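Local coordinates for protein DnaJ homolog subfamily C member 3 (Mus musculus, PDB 3IEG) that acts as a co-chaperone of the unfolded protein response, binding misfolded proteins, stimulating the HSC70 ATPase and restraining the GCN2 kinase, at residues T71-L82 / D93-P102; M120-A130 / F142-C150. All blocks are in the same frame, centred on the assembly; numbering follows the deposited sequence.

Contact 1 of 2, residues T71-L82 / D93-P102; sequences TAARLQRGHLLL and DFKKVLKSNP
The helical hairpin of the third tetratricopeptide repeat (TPR) closes here, with Asp93 and Phe94 of the second helix fitting as adjacent knobs into holes of the first. Asp93 enters among Arg74, Arg77, Gly78 and Leu81, where Arg77 grips its carboxylate side-on. Arg77 NE reaches OD2 of Asp93 at 2.6 Å and Arg77 NH2 reaches OD1 of Asp93 at 2.9 Å, each meeting a syn lone pair. With guanidinium and carboxylate only 8° from coplanar, the pairing holds the acid flat and fixes its rotation. The Arg77 side chain leaves the helix with CG anti to the backbone N and then bends at chi3 (71°) to make this grip. Arg74 adds a weak bond from NE to Asp93 OD1 at 3.3 Å, its plane turned well away from that of the acid. Two arginines on one largely buried carboxylate would be expected to stabilise its negative charge. Arg74 NH1 is held by the Met68 carbonyl and by a water that also meets Ser100 OG, while Lys96 CB and CD lie over one face of the Arg74 guanidinium, CD toward its rim.

A small residue at this point of the first helix is a hallmark of the TPR fold, and here it is Gly78: its CA lies over the face of Phe94, 4.2 Å from the ring centroid. Leu75 CD1 meets the ring edge at CE1 of Phe94, and Leu82 CD2 approaches CE2 obliquely. The imidazole of His79 lies beside the same ring, its nitrogens bonded to Gln113 and Glu109 of helix 104-132. Farther along the pair, Val97 CG2 packs on Leu75 CB at 4.2 Å, and Ser100 OG lies against Thr71 CB.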
loop_
_atom_site.group_PDB
_atom_site.type_symbol
_atom_site.label_atom_id
_atom_site.label_comp_id
_atom_site.label_asym_id
_atom_site.label_seq_id
_atom_site.Cartn_x
_atom_site.Cartn_y
_atom_site.Cartn_z
ATOM N N THR A 71 -18.583 22.797 27.200
ATOM C CA THR A 71 -19.213 22.128 26.088
ATOM C C THR A 71 -18.457 22.197 24.743
ATOM O O THR A 71 -18.372 21.203 24.035
ATOM C CB THR A 71 -20.735 22.424 26.018
ATOM O OG1 THR A 71 -21.135 22.687 24.666
ATOM C CG2 THR A 71 -21.115 23.580 26.924
ATOM N N ALA A 72 -17.875 23.349 24.423
ATOM C CA ALA A 72 -17.174 23.547 23.140
ATOM C C ALA A 72 -16.018 22.570 22.900
ATOM O O ALA A 72 -15.840 22.087 21.793
ATOM C CB ALA A 72 -16.692 24.984 23.004
ATOM N N ALA A 73 -15.250 22.278 23.941
ATOM C CA ALA A 73 -14.118 21.375 23.832
ATOM C C ALA A 73 -14.562 19.938 23.638
ATOM O O ALA A 73 -13.921 19.182 22.901
ATOM C CB ALA A 73 -13.231 21.491 25.049
ATOM N N ARG A 74 -15.652 19.560 24.300
ATOM C CA ARG A 74 -16.188 18.218 24.171
ATOM C C ARG A 74 -16.790 18.019 22.784
ATOM O O ARG A 74 -16.620 16.965 22.178
ATOM C CB ARG A 74 -17.201 17.913 25.273
ATOM C CG ARG A 74 -17.740 16.496 25.208
ATOM C CD ARG A 74 -18.678 16.144 26.343
ATOM N NE ARG A 74 -17.966 15.481 27.432
ATOM C CZ ARG A 74 -17.957 15.942 28.670
ATOM N NH1 ARG A 74 -18.630 17.040 28.955
ATOM N NH2 ARG A 74 -17.290 15.320 29.618
ATOM N N LEU A 75 -17.466 19.036 22.264
ATOM C CA LEU A 75 -17.982 18.927 20.914
ATOM C C LEU A 75 -16.843 18.632 19.935
ATOM O O LEU A 75 -16.964 17.743 19.091
ATOM C CB LEU A 75 -18.752 20.177 20.508
ATOM C CG LEU A 75 -19.270 20.190 19.061
ATOM C CD1 LEU A 75 -20.270 19.079 18.804
ATOM C CD2 LEU A 75 -19.880 21.534 18.714
ATOM N N GLN A 76 -15.729 19.355 20.077
ATOM C CA GLN A 76 -14.572 19.169 19.198
ATOM C C GLN A 76 -13.979 17.761 19.290
ATOM O O GLN A 76 -13.664 17.147 18.271
ATOM C CB GLN A 76 -13.491 20.242 19.447
ATOM C CG GLN A 76 -13.875 21.683 19.051
ATOM C CD GLN A 76 -14.459 21.789 17.650
ATOM O OE1 GLN A 76 -14.007 21.127 16.720
ATOM N NE2 GLN A 76 -15.468 22.627 17.496
ATOM N N ARG A 77 -13.842 17.243 20.507
ATOM C CA ARG A 77 -13.336 15.880 20.693
ATOM C C ARG A 77 -14.249 14.846 20.047
ATOM O O ARG A 77 -13.771 13.896 19.425
ATOM C CB ARG A 77 -13.119 15.550 22.168
ATOM C CG ARG A 77 -12.443 14.210 22.350
ATOM C CD ARG A 77 -12.077 13.926 23.782
ATOM N NE ARG A 77 -13.264 13.677 24.576
ATOM C CZ ARG A 77 -13.232 13.397 25.863
ATOM N NH1 ARG A 77 -12.067 13.325 26.488
ATOM N NH2 ARG A 77 -14.358 13.193 26.519
ATOM N N GLY A 78 -15.555 15.040 20.196
ATOM C CA GLY A 78 -16.552 14.219 19.523
ATOM C C GLY A 78 -16.330 14.129 18.025
ATOM O O GLY A 78 -16.427 13.051 17.444
ATOM N N HIS A 79 -16.031 15.253 17.392
ATOM C CA HIS A 79 -15.707 15.248 15.967
ATOM C C HIS A 79 -14.512 14.342 15.645
ATOM O O HIS A 79 -14.568 13.558 14.694
ATOM C CB HIS A 79 -15.444 16.666 15.441
ATOM C CG HIS A 79 -16.638 17.566 15.492
ATOM N ND1 HIS A 79 -17.900 17.151 15.122
ATOM C CD2 HIS A 79 -16.763 18.858 15.870
ATOM C CE1 HIS A 79 -18.752 18.146 15.280
ATOM N NE2 HIS A 79 -18.087 19.196 15.727
ATOM N N LEU A 80 -13.445 14.452 16.434
ATOM C CA LEU A 80 -12.220 13.716 16.151
ATOM C C LEU A 80 -12.445 12.238 16.373
ATOM O O LEU A 80 -12.013 11.436 15.559
ATOM C CB LEU A 80 -11.014 14.228 16.976
ATOM C CG LEU A 80 -10.608 15.706 16.840
ATOM C CD1 LEU A 80 -9.438 16.078 17.758
ATOM C CD2 LEU A 80 -10.287 16.036 15.404
ATOM N N LEU A 81 -13.134 11.887 17.460
ATOM C CA LEU A 81 -13.490 10.486 17.748
ATOM C C LEU A 81 -14.313 9.844 16.632
ATOM O O LEU A 81 -14.014 8.734 16.202
ATOM C CB LEU A 81 -14.235 10.357 19.087
ATOM C CG LEU A 81 -13.466 10.749 20.355
ATOM C CD1 LEU A 81 -14.398 11.019 21.544
ATOM C CD2 LEU A 81 -12.406 9.717 20.698
ATOM N N LEU A 82 -15.341 10.534 16.156
ATOM C CA LEU A 82 -16.115 10.020 15.032
ATOM C C LEU A 82 -15.224 9.736 13.818
ATOM O O LEU A 82 -15.372 8.708 13.170
ATOM C CB LEU A 82 -17.239 10.988 14.664
ATOM C CG LEU A 82 -18.136 10.671 13.467
ATOM C CD1 LEU A 82 -18.768 9.288 13.558
ATOM C CD2 LEU A 82 -19.207 11.727 13.374
ATOM N N ASP A 93 -19.680 11.468 23.877
ATOM C CA ASP A 93 -19.330 12.892 23.898
ATOM C C ASP A 93 -20.436 13.798 23.365
ATOM O O ASP A 93 -20.802 14.769 24.027
ATOM C CB ASP A 93 -18.010 13.165 23.173
ATOM C CG ASP A 93 -16.831 13.231 24.119
ATOM O OD1 ASP A 93 -17.037 13.104 25.337
ATOM O OD2 ASP A 93 -15.690 13.421 23.659
ATOM N N PHE A 94 -20.975 13.476 22.194
ATOM C CA PHE A 94 -22.077 14.241 21.637
ATOM C C PHE A 94 -23.282 14.245 22.567
ATOM O O PHE A 94 -23.889 15.285 22.791
ATOM C CB PHE A 94 -22.499 13.688 20.285
ATOM C CG PHE A 94 -21.449 13.791 19.218
ATOM C CD1 PHE A 94 -20.901 15.026 18.871
ATOM C CD2 PHE A 94 -21.036 12.651 18.528
ATOM C CE1 PHE A 94 -19.938 15.114 17.889
ATOM C CE2 PHE A 94 -20.081 12.737 17.523
ATOM C CZ PHE A 94 -19.535 13.967 17.201
ATOM N N LYS A 95 -23.635 13.081 23.108
ATOM C CA LYS A 95 -24.753 12.992 24.035
ATOM C C LYS A 95 -24.552 13.882 25.274
ATOM O O LYS A 95 -25.482 14.561 25.705
ATOM C CB LYS A 95 -25.024 11.531 24.435
ATOM C CG LYS A 95 -25.938 10.776 23.476
ATOM C CD LYS A 95 -25.936 9.258 23.712
ATOM C CE LYS A 95 -26.861 8.557 22.690
ATOM N NZ LYS A 95 -26.424 7.174 22.256
ATOM N N LYS A 96 -23.350 13.880 25.842
ATOM C CA LYS A 96 -23.070 14.710 27.017
ATOM C C LYS A 96 -23.079 16.222 26.710
ATOM O O LYS A 96 -23.407 17.039 27.581
ATOM C CB LYS A 96 -21.752 14.302 27.666
ATOM C CG LYS A 96 -21.799 12.962 28.402
ATOM C CD LYS A 96 -20.471 12.672 29.099
ATOM C CE LYS A 96 -20.494 11.347 29.856
ATOM N NZ LYS A 96 -19.124 10.920 30.304
ATOM N N VAL A 97 -22.713 16.574 25.475
ATOM C CA VAL A 97 -22.810 17.932 24.969
ATOM C C VAL A 97 -24.267 18.406 25.038
ATOM O O VAL A 97 -24.542 19.515 25.520
ATOM C CB VAL A 97 -22.262 18.025 23.510
ATOM C CG1 VAL A 97 -22.835 19.226 22.768
ATOM C CG2 VAL A 97 -20.731 18.044 23.491
ATOM N N LEU A 98 -25.193 17.559 24.584
ATOM C CA LEU A 98 -26.614 17.885 24.603
ATOM C C LEU A 98 -27.123 18.189 26.014
ATOM O O LEU A 98 -28.082 18.932 26.173
ATOM C CB LEU A 98 -27.443 16.762 23.976
ATOM C CG LEU A 98 -27.315 16.551 22.469
ATOM C CD1 LEU A 98 -28.141 15.367 22.029
ATOM C CD2 LEU A 98 -27.730 17.792 21.700
ATOM N N LYS A 99 -26.462 17.640 27.027
ATOM C CA LYS A 99 -26.910 17.764 28.421
ATOM C C LYS A 99 -26.014 18.666 29.276
ATOM O O LYS A 99 -26.015 18.559 30.510
ATOM C CB LYS A 99 -26.981 16.378 29.072
ATOM C CG LYS A 99 -28.180 15.553 28.688
ATOM C CD LYS A 99 -27.999 14.146 29.197
ATOM C CE LYS A 99 -29.332 13.552 29.633
ATOM N NZ LYS A 99 -29.135 12.167 30.121
ATOM N N SER A 100 -25.236 19.532 28.632
ATOM C CA SER A 100 -24.387 20.475 29.358
ATOM C C SER A 100 -24.685 21.924 28.923
ATOM O O SER A 100 -23.808 22.794 28.935
ATOM C CB SER A 100 -22.905 20.115 29.182
ATOM O OG SER A 100 -22.484 20.331 27.848
ATOM N N ASN A 101 -25.954 22.149 28.565
ATOM C CA ASN A 101 -26.471 23.430 28.064
ATOM C C ASN A 101 -25.704 23.953 26.848
ATOM O O ASN A 101 -24.988 24.948 26.940
ATOM C CB ASN A 101 -26.530 24.487 29.175
ATOM C CG ASN A 101 -27.042 23.927 30.478
ATOM O OD1 ASN A 101 -28.240 23.726 30.652
ATOM N ND2 ASN A 101 -26.129 23.667 31.406
ATOM N N PRO A 102 -25.846 23.271 25.704
ATOM C CA PRO A 102 -25.146 23.697 24.505
ATOM C C PRO A 102 -25.719 24.995 24.001
ATOM O O PRO A 102 -26.889 25.280 24.244
ATOM C CB PRO A 102 -25.473 22.592 23.505
ATOM C CG PRO A 102 -26.780 22.063 23.965
ATOM C CD PRO A 102 -26.667 22.075 25.457
HETATM O O HOH W 1 -19.725 19.449 28.031
#

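Contact 2 of 2, residues M120-A130 / F142-C150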
loop_
_atom_site.group_PDB
_atom_site.type_symbol
_atom_site.label_atom_id
_atom_site.label_comp_id
_atom_site.label_asym_id
_atom_site.label_seq_id
_atom_site.Cartn_x
_atom_site.Cartn_y
_atom_site.Cartn_z
HETATM N N MSE A 120 -23.169 5.034 11.121
HETATM C CA MSE A 120 -21.879 4.339 11.138
HETATM C C MSE A 120 -21.916 3.105 12.017
HETATM O O MSE A 120 -21.339 2.071 11.674
HETATM C CB MSE A 120 -20.756 5.271 11.619
HETATM C CG MSE A 120 -20.648 6.542 10.826
HETATM SE SE MSE A 120 -20.418 6.177 8.927
HETATM C CE MSE A 120 -18.524 5.933 9.045
ATOM N N GLN A 121 -22.603 3.234 13.148
ATOM C CA GLN A 121 -22.707 2.186 14.147
ATOM C C GLN A 121 -23.472 0.976 13.575
ATOM O O GLN A 121 -23.135 -0.175 13.846
ATOM C CB GLN A 121 -23.386 2.757 15.398
ATOM C CG GLN A 121 -23.196 1.938 16.651
ATOM C CD GLN A 121 -21.882 2.201 17.352
ATOM O OE1 GLN A 121 -21.789 3.097 18.189
ATOM N NE2 GLN A 121 -20.866 1.392 17.042
ATOM N N ARG A 122 -24.482 1.270 12.765
ATOM C CA ARG A 122 -25.299 0.285 12.079
ATOM C C ARG A 122 -24.517 -0.350 10.932
ATOM O O ARG A 122 -24.596 -1.556 10.712
ATOM C CB ARG A 122 -26.563 0.990 11.571
ATOM C CG ARG A 122 -27.531 0.163 10.743
ATOM C CD ARG A 122 -27.318 0.294 9.218
ATOM N NE ARG A 122 -28.581 0.171 8.478
ATOM C CZ ARG A 122 -29.351 -0.923 8.433
ATOM N NH1 ARG A 122 -29.014 -2.037 9.084
ATOM N NH2 ARG A 122 -30.480 -0.899 7.730
ATOM N N LEU A 123 -23.768 0.472 10.202
ATOM C CA LEU A 123 -22.955 0.014 9.079
ATOM C C LEU A 123 -21.785 -0.858 9.535
ATOM O O LEU A 123 -21.371 -1.772 8.831
ATOM C CB LEU A 123 -22.431 1.203 8.271
ATOM C CG LEU A 123 -23.291 1.845 7.181
ATOM C CD1 LEU A 123 -22.622 3.118 6.693
ATOM C CD2 LEU A 123 -23.539 0.886 6.013
ATOM N N ARG A 124 -21.256 -0.562 10.715
ATOM C CA ARG A 124 -20.166 -1.336 11.280
ATOM C C ARG A 124 -20.620 -2.777 11.558
ATOM O O ARG A 124 -19.939 -3.719 11.182
ATOM C CB ARG A 124 -19.648 -0.658 12.540
ATOM C CG ARG A 124 -18.309 -1.106 12.944
ATOM C CD ARG A 124 -17.801 -0.281 14.096
ATOM N NE ARG A 124 -16.389 -0.571 14.329
ATOM C CZ ARG A 124 -15.962 -1.484 15.185
ATOM N NH1 ARG A 124 -16.833 -2.171 15.898
ATOM N NH2 ARG A 124 -14.679 -1.720 15.320
ATOM N N SER A 125 -21.779 -2.935 12.195
ATOM C CA SER A 125 -22.379 -4.260 12.420
ATOM C C SER A 125 -22.535 -5.040 11.116
ATOM O O SER A 125 -22.116 -6.185 11.033
ATOM C CB SER A 125 -23.733 -4.137 13.113
ATOM O OG SER A 125 -23.557 -3.717 14.446
ATOM N N GLN A 126 -23.120 -4.402 10.104
ATOM C CA GLN A 126 -23.287 -4.996 8.790
ATOM C C GLN A 126 -21.961 -5.395 8.126
ATOM O O GLN A 126 -21.884 -6.423 7.448
ATOM C CB GLN A 126 -24.050 -4.039 7.896
ATOM C CG GLN A 126 -25.464 -3.748 8.390
ATOM C CD GLN A 126 -26.236 -2.870 7.429
ATOM O OE1 GLN A 126 -25.815 -1.754 7.112
ATOM N NE2 GLN A 126 -27.363 -3.373 6.946
ATOM N N ALA A 127 -20.927 -4.577 8.321
ATOM C CA ALA A 127 -19.602 -4.846 7.788
ATOM C C ALA A 127 -18.965 -6.036 8.496
ATOM O O ALA A 127 -18.503 -6.959 7.837
ATOM C CB ALA A 127 -18.712 -3.607 7.908
ATOM N N LEU A 128 -18.936 -6.008 9.829
ATOM C CA LEU A 128 -18.372 -7.095 10.621
ATOM C C LEU A 128 -19.156 -8.378 10.424
ATOM O O LEU A 128 -18.571 -9.462 10.366
ATOM C CB LEU A 128 -18.360 -6.758 12.104
ATOM C CG LEU A 128 -17.531 -5.570 12.559
ATOM C CD1 LEU A 128 -17.500 -5.508 14.081
ATOM C CD2 LEU A 128 -16.138 -5.648 11.987
ATOM N N ASP A 129 -20.479 -8.249 10.328
ATOM C CA ASP A 129 -21.349 -9.398 10.111
ATOM C C ASP A 129 -21.069 -10.062 8.775
ATOM O O ASP A 129 -20.957 -11.279 8.715
ATOM C CB ASP A 129 -22.833 -9.022 10.229
ATOM C CG ASP A 129 -23.761 -10.161 9.801
ATOM O OD1 ASP A 129 -24.162 -10.964 10.682
ATOM O OD2 ASP A 129 -24.070 -10.277 8.586
ATOM N N ALA A 130 -20.953 -9.266 7.713
ATOM C CA ALA A 130 -20.714 -9.801 6.373
ATOM C C ALA A 130 -19.352 -10.492 6.298
ATOM O O ALA A 130 -19.218 -11.544 5.679
ATOM C CB ALA A 130 -20.830 -8.706 5.324
ATOM N N PHE A 142 -20.011 -2.043 2.619
ATOM C CA PHE A 142 -20.259 -1.380 3.883
ATOM C C PHE A 142 -19.033 -0.611 4.342
ATOM O O PHE A 142 -19.147 0.517 4.810
ATOM C CB PHE A 142 -20.692 -2.380 4.948
ATOM C CG PHE A 142 -21.962 -3.109 4.626
ATOM C CD1 PHE A 142 -21.980 -4.494 4.552
ATOM C CD2 PHE A 142 -23.154 -2.421 4.426
ATOM C CE1 PHE A 142 -23.166 -5.187 4.270
ATOM C CE2 PHE A 142 -24.342 -3.109 4.145
ATOM C CZ PHE A 142 -24.343 -4.488 4.069
ATOM N N LEU A 143 -17.855 -1.202 4.192
ATOM C CA LEU A 143 -16.633 -0.535 4.634
ATOM C C LEU A 143 -16.357 0.697 3.797
ATOM O O LEU A 143 -15.905 1.707 4.315
ATOM C CB LEU A 143 -15.439 -1.490 4.648
ATOM C CG LEU A 143 -15.478 -2.622 5.682
ATOM C CD1 LEU A 143 -14.590 -3.760 5.223
ATOM C CD2 LEU A 143 -15.083 -2.171 7.078
ATOM N N ASP A 144 -16.659 0.625 2.508
ATOM C CA ASP A 144 -16.532 1.790 1.638
ATOM C C ASP A 144 -17.291 2.975 2.221
ATOM O O ASP A 144 -16.736 4.063 2.350
ATOM C CB ASP A 144 -17.048 1.485 0.231
ATOM C CG ASP A 144 -16.052 0.705 -0.610
ATOM O OD1 ASP A 144 -14.827 0.735 -0.324
ATOM O OD2 ASP A 144 -16.508 0.060 -1.579
ATOM N N LYS A 145 -18.558 2.748 2.573
ATOM C CA LYS A 145 -19.399 3.767 3.191
ATOM C C LYS A 145 -18.827 4.264 4.515
ATOM O O LYS A 145 -18.671 5.466 4.708
ATOM C CB LYS A 145 -20.839 3.265 3.388
ATOM C CG LYS A 145 -21.902 3.970 2.524
ATOM C CD LYS A 145 -22.212 3.190 1.237
ATOM C CE LYS A 145 -23.437 2.274 1.407
ATOM N NZ LYS A 145 -23.768 1.541 0.142
ATOM N N ILE A 146 -18.508 3.349 5.422
ATOM C CA ILE A 146 -17.953 3.752 6.703
ATOM C C ILE A 146 -16.693 4.605 6.506
ATOM O O ILE A 146 -16.594 5.704 7.059
ATOM C CB ILE A 146 -17.678 2.553 7.626
ATOM C CG1 ILE A 146 -18.950 1.733 7.800
ATOM C CG2 ILE A 146 -17.218 3.014 8.999
ATOM C CD1 ILE A 146 -18.709 0.297 8.201
ATOM N N LEU A 147 -15.757 4.138 5.689
ATOM C CA LEU A 147 -14.466 4.821 5.596
ATOM C C LEU A 147 -14.504 6.217 4.958
ATOM O O LEU A 147 -13.516 6.947 5.022
ATOM C CB LEU A 147 -13.406 3.921 4.949
ATOM C CG LEU A 147 -12.951 2.722 5.799
ATOM C CD1 LEU A 147 -12.306 1.665 4.923
ATOM C CD2 LEU A 147 -12.010 3.145 6.927
ATOM N N GLU A 148 -15.642 6.577 4.359
ATOM C CA GLU A 148 -15.873 7.939 3.855
ATOM C C GLU A 148 -15.957 8.918 5.014
ATOM O O GLU A 148 -15.549 10.066 4.890
ATOM C CB GLU A 148 -17.180 8.043 3.053
ATOM C CG GLU A 148 -17.178 7.366 1.694
ATOM C CD GLU A 148 -16.118 7.927 0.766
ATOM O OE1 GLU A 148 -15.440 7.119 0.078
ATOM O OE2 GLU A 148 -15.953 9.170 0.724
ATOM N N VAL A 149 -16.492 8.458 6.137
ATOM C CA VAL A 149 -16.689 9.305 7.292
ATOM C C VAL A 149 -15.594 9.049 8.310
ATOM O O VAL A 149 -14.958 9.982 8.775
ATOM C CB VAL A 149 -18.081 9.082 7.920
ATOM C CG1 VAL A 149 -18.218 9.852 9.219
ATOM C CG2 VAL A 149 -19.184 9.462 6.935
ATOM N N CYS A 150 -15.380 7.787 8.661
ATOM C CA CYS A 150 -14.379 7.437 9.651
ATOM C C CYS A 150 -13.060 7.207 8.926
ATOM O O CYS A 150 -12.622 6.060 8.724
ATOM C CB CYS A 150 -14.807 6.196 10.425
ATOM S SG CYS A 150 -16.444 6.312 11.155
#
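With chi1 at -61° in Phe142 and nearly the same in Gln126, both residues set CG opposite their own carbonyl carbons, and the phenyl ring of Phe142 slips beneath the start of the glutamine side chain. Gln126 CB stands almost exactly over the ring centre, 3.7 Å from the centroid and 3° off the normal, a CH-pi contact. Farther out, Gln126 CD lies near CE2 of Phe142. Ala130 CB lies at the ring edge, and Leu123 CD2 meets CD2 of Phe142 obliquely at 3.7 Å. Together with Ala127 these residues form the hole for the Phe142 knob, in the antiparallel helix pair of the fourth tetratricopeptide repeat. Ala127 CA lies just 5.3 Å from Phe142 CA, a close approach consistent with its short side chain, whose CB touches Phe142 CB at 3.8 Å and Ile146 CD1 at 3.9 Å. Ile146 is a second knob, set among Met120, Leu123, Ala127 and Arg124, and its CG1 lies 3.6 Å from Leu123 CB as the two chains run alongside one another, head to tail. Beyond it, selenomethionine Met120 brings its selenium near Val149, though the placing of its methyl end is doubtful, while Leu156 of helix 154-166 also touches Ile146.

Overall arrangement
Contacts 1 and 2 are successive instances of one principle, the antiparallel helix pair that stacks into a TPR solenoid. Contact 1 joins helices 71-84 and 87-98 in the third repeat; contact 2 follows it in the chain and joins the later part of helix 104-132, from residue 120, to helix 136-149 in the fourth. Their centres lie about 23 Å apart, on the same side of the chain's centre. The long helix 104-132 connects them: its early part packs against the first pair. The two also meet, Leu82 O lying near Cys150 SG. The misfolded-protein groove is assigned to the first two repeats; both contacts lie in the repeats that come next along the chain.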